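Local coordinates for protein inositol monophosphatase (Zymomonas mobilis, PDB 4N81) that probably hydrolyses phosphate monoesters, such as inositol monophosphate, in a magnesium-dependent reaction, at residues Lys45-Ala50 with Leu85-Gly90. Sequence-based numbering, arbitrary orientation.
With SO4 (sulfate ion), chain B.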
loop_
_atom_site.group_PDB
_atom_site.type_symbol
_atom_site.label_atom_id
_atom_site.label_comp_id
_atom_site.label_asym_id
_atom_site.label_seq_id
_atom_site.Cartn_x
_atom_site.Cartn_y
_atom_site.Cartn_z
ATOM N N LYS A 45 -7.638 8.349 18.819
ATOM C CA LYS A 45 -6.768 8.705 19.932
ATOM C C LYS A 45 -5.420 9.243 19.451
ATOM O O LYS A 45 -4.922 10.239 19.973
ATOM C CB LYS A 45 -6.475 7.480 20.826
ATOM C CG LYS A 45 -7.658 6.917 21.592
ATOM C CD LYS A 45 -7.185 6.020 22.733
ATOM C CE LYS A 45 -8.373 5.352 23.463
ATOM N NZ LYS A 45 -9.024 4.391 22.486
ATOM N N ALA A 46 -4.869 8.606 18.412
ATOM C CA ALA A 46 -3.561 8.953 17.884
ATOM C C ALA A 46 -3.607 10.343 17.257
ATOM O O ALA A 46 -2.750 11.176 17.504
ATOM C CB ALA A 46 -3.147 7.913 16.804
ATOM N N ASP A 47 -4.625 10.569 16.431
ATOM C CA ASP A 47 -4.786 11.847 15.738
ATOM C C ASP A 47 -4.977 12.973 16.730
ATOM O O ASP A 47 -4.288 14.015 16.656
ATOM C CB ASP A 47 -5.992 11.752 14.769
ATOM C CG ASP A 47 -6.442 13.110 14.273
ATOM O OD1 ASP A 47 -7.539 13.564 14.671
ATOM O OD2 ASP A 47 -5.672 13.755 13.556
ATOM N N ARG A 48 -5.864 12.781 17.701
ATOM C CA ARG A 48 -6.081 13.852 18.671
ATOM C C ARG A 48 -4.863 14.112 19.533
ATOM O O ARG A 48 -4.528 15.278 19.823
ATOM C CB ARG A 48 -7.243 13.537 19.640
ATOM C CG ARG A 48 -8.657 13.359 19.044
ATOM C CD ARG A 48 -9.733 13.209 20.173
ATOM N NE ARG A 48 -9.615 14.232 21.225
ATOM C CZ ARG A 48 -10.173 14.152 22.440
ATOM N NH1 ARG A 48 -10.894 13.085 22.775
ATOM N NH2 ARG A 48 -10.008 15.132 23.330
ATOM N N GLY A 49 -4.203 13.053 19.999
ATOM C CA GLY A 49 -3.073 13.317 20.885
ATOM C C GLY A 49 -1.920 13.991 20.118
ATOM O O GLY A 49 -1.243 14.911 20.653
ATOM N N ALA A 50 -1.720 13.581 18.861
ATOM C CA ALA A 50 -0.632 14.198 18.074
ATOM C C ALA A 50 -0.946 15.655 17.744
ATOM O O ALA A 50 -0.088 16.540 17.850
ATOM C CB ALA A 50 -0.381 13.403 16.776
ATOM N N LEU A 85 -1.557 21.087 9.757
ATOM C CA LEU A 85 -1.178 19.784 10.318
ATOM C C LEU A 85 -2.183 18.703 9.930
ATOM O O LEU A 85 -3.391 18.925 9.997
ATOM C CB LEU A 85 -1.160 19.871 11.841
ATOM C CG LEU A 85 -0.391 21.083 12.387
ATOM C CD1 LEU A 85 -0.472 21.143 13.891
ATOM C CD2 LEU A 85 1.055 21.077 11.938
ATOM N N ASP A 86 -1.696 17.550 9.498
ATOM C CA ASP A 86 -2.531 16.373 9.392
ATOM C C ASP A 86 -1.790 15.220 10.094
ATOM O O ASP A 86 -0.872 14.629 9.494
ATOM C CB ASP A 86 -2.807 16.008 7.922
ATOM C CG ASP A 86 -3.988 15.024 7.788
ATOM O OD1 ASP A 86 -4.631 14.751 8.829
ATOM O OD2 ASP A 86 -4.278 14.550 6.664
ATOM N N PRO A 87 -2.130 14.920 11.365
ATOM C CA PRO A 87 -1.311 13.906 12.069
ATOM C C PRO A 87 -1.257 12.552 11.351
ATOM O O PRO A 87 -0.217 11.907 11.319
ATOM C CB PRO A 87 -2.093 13.711 13.389
ATOM C CG PRO A 87 -2.699 15.135 13.647
ATOM C CD PRO A 87 -3.092 15.618 12.262
ATOM N N ILE A 88 -2.377 12.159 10.751
ATOM C CA ILE A 88 -2.466 10.885 10.027
ATOM C C ILE A 88 -3.203 11.121 8.700
ATOM O O ILE A 88 -4.423 11.054 8.623
ATOM C CB ILE A 88 -3.182 9.795 10.862
ATOM C CG1 ILE A 88 -2.427 9.573 12.203
ATOM C CG2 ILE A 88 -3.286 8.455 10.070
ATOM C CD1 ILE A 88 -3.187 8.678 13.203
ATOM N N ASP A 89 -2.442 11.388 7.649
ATOM C CA ASP A 89 -3.031 11.406 6.323
ATOM C C ASP A 89 -3.024 9.960 5.838
ATOM O O ASP A 89 -1.984 9.307 5.873
ATOM C CB ASP A 89 -2.199 12.277 5.385
ATOM C CG ASP A 89 -2.827 12.355 4.010
ATOM O OD1 ASP A 89 -2.224 11.803 3.056
ATOM O OD2 ASP A 89 -3.932 12.926 3.911
ATOM N N GLY A 90 -4.171 9.475 5.352
ATOM C CA GLY A 90 -4.352 8.059 5.070
ATOM C C GLY A 90 -4.976 7.384 6.284
ATOM O O GLY A 90 -4.552 6.279 6.685
HETATM S S SO4 B . -7.474 11.601 5.728
HETATM O O1 SO4 B . -8.211 11.385 7.013
HETATM O O2 SO4 B . -8.416 12.231 4.762
HETATM O O3 SO4 B . -6.409 12.574 5.925
HETATM O O4 SO4 B . -6.961 10.292 5.153
HETATM O O HOH W 1 -5.153 13.095 11.255
#
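The metal-binding motif of the inositol monophosphatase fold, Asp-Pro-Ile-Asp-Gly at residues 86-90, packs through Pro87 and Ile88 against helix 42-61, where Ala46, Asp47 and Ala50 receive it. The chain turns a corner at Pro87, presenting both hydrophobic side chains to the helix while Asp86 and Asp89 reach the predicted magnesium site, which Asp210 helps complete. Ile88 is predicted to belong to that site too; with its side chain turned to the helix, it would probably serve a metal through its backbone carbonyl. Pro87 CB lies 3.8 Å from Ala50 CB, and one turn earlier Ala46 CB meets Ile88 CD1 at 3.7 Å. Placed anti to CA about the CB-CG1 bond (chi2 170°), CD1 is carried out to Ala46. Ile24 of helix 7-24 touches both Ile88 and Ala50.

Asp47 flanks this apolar patch. With CG anti to the backbone N (chi1 166°), its carboxylate comes over the proline ring, OD2 standing 3.3 Å from Pro87 CG. A water beside it accepts from Ile88 N at 3.0 Å and lies 3.0 Å from Asp86 OD1. Its link to Asp47 OD2, at 2.4 Å, is too short to trust; if real, it would place Asp47 in the second shell of the site.

On the catalytic side sits a sulfate, probably from the crystallisation liquor. At the N-cap of helix 91-95, Gly90 N donates to sulfate O4 at 2.9 Å, a bent bond with an angle of 144° at the hydrogen.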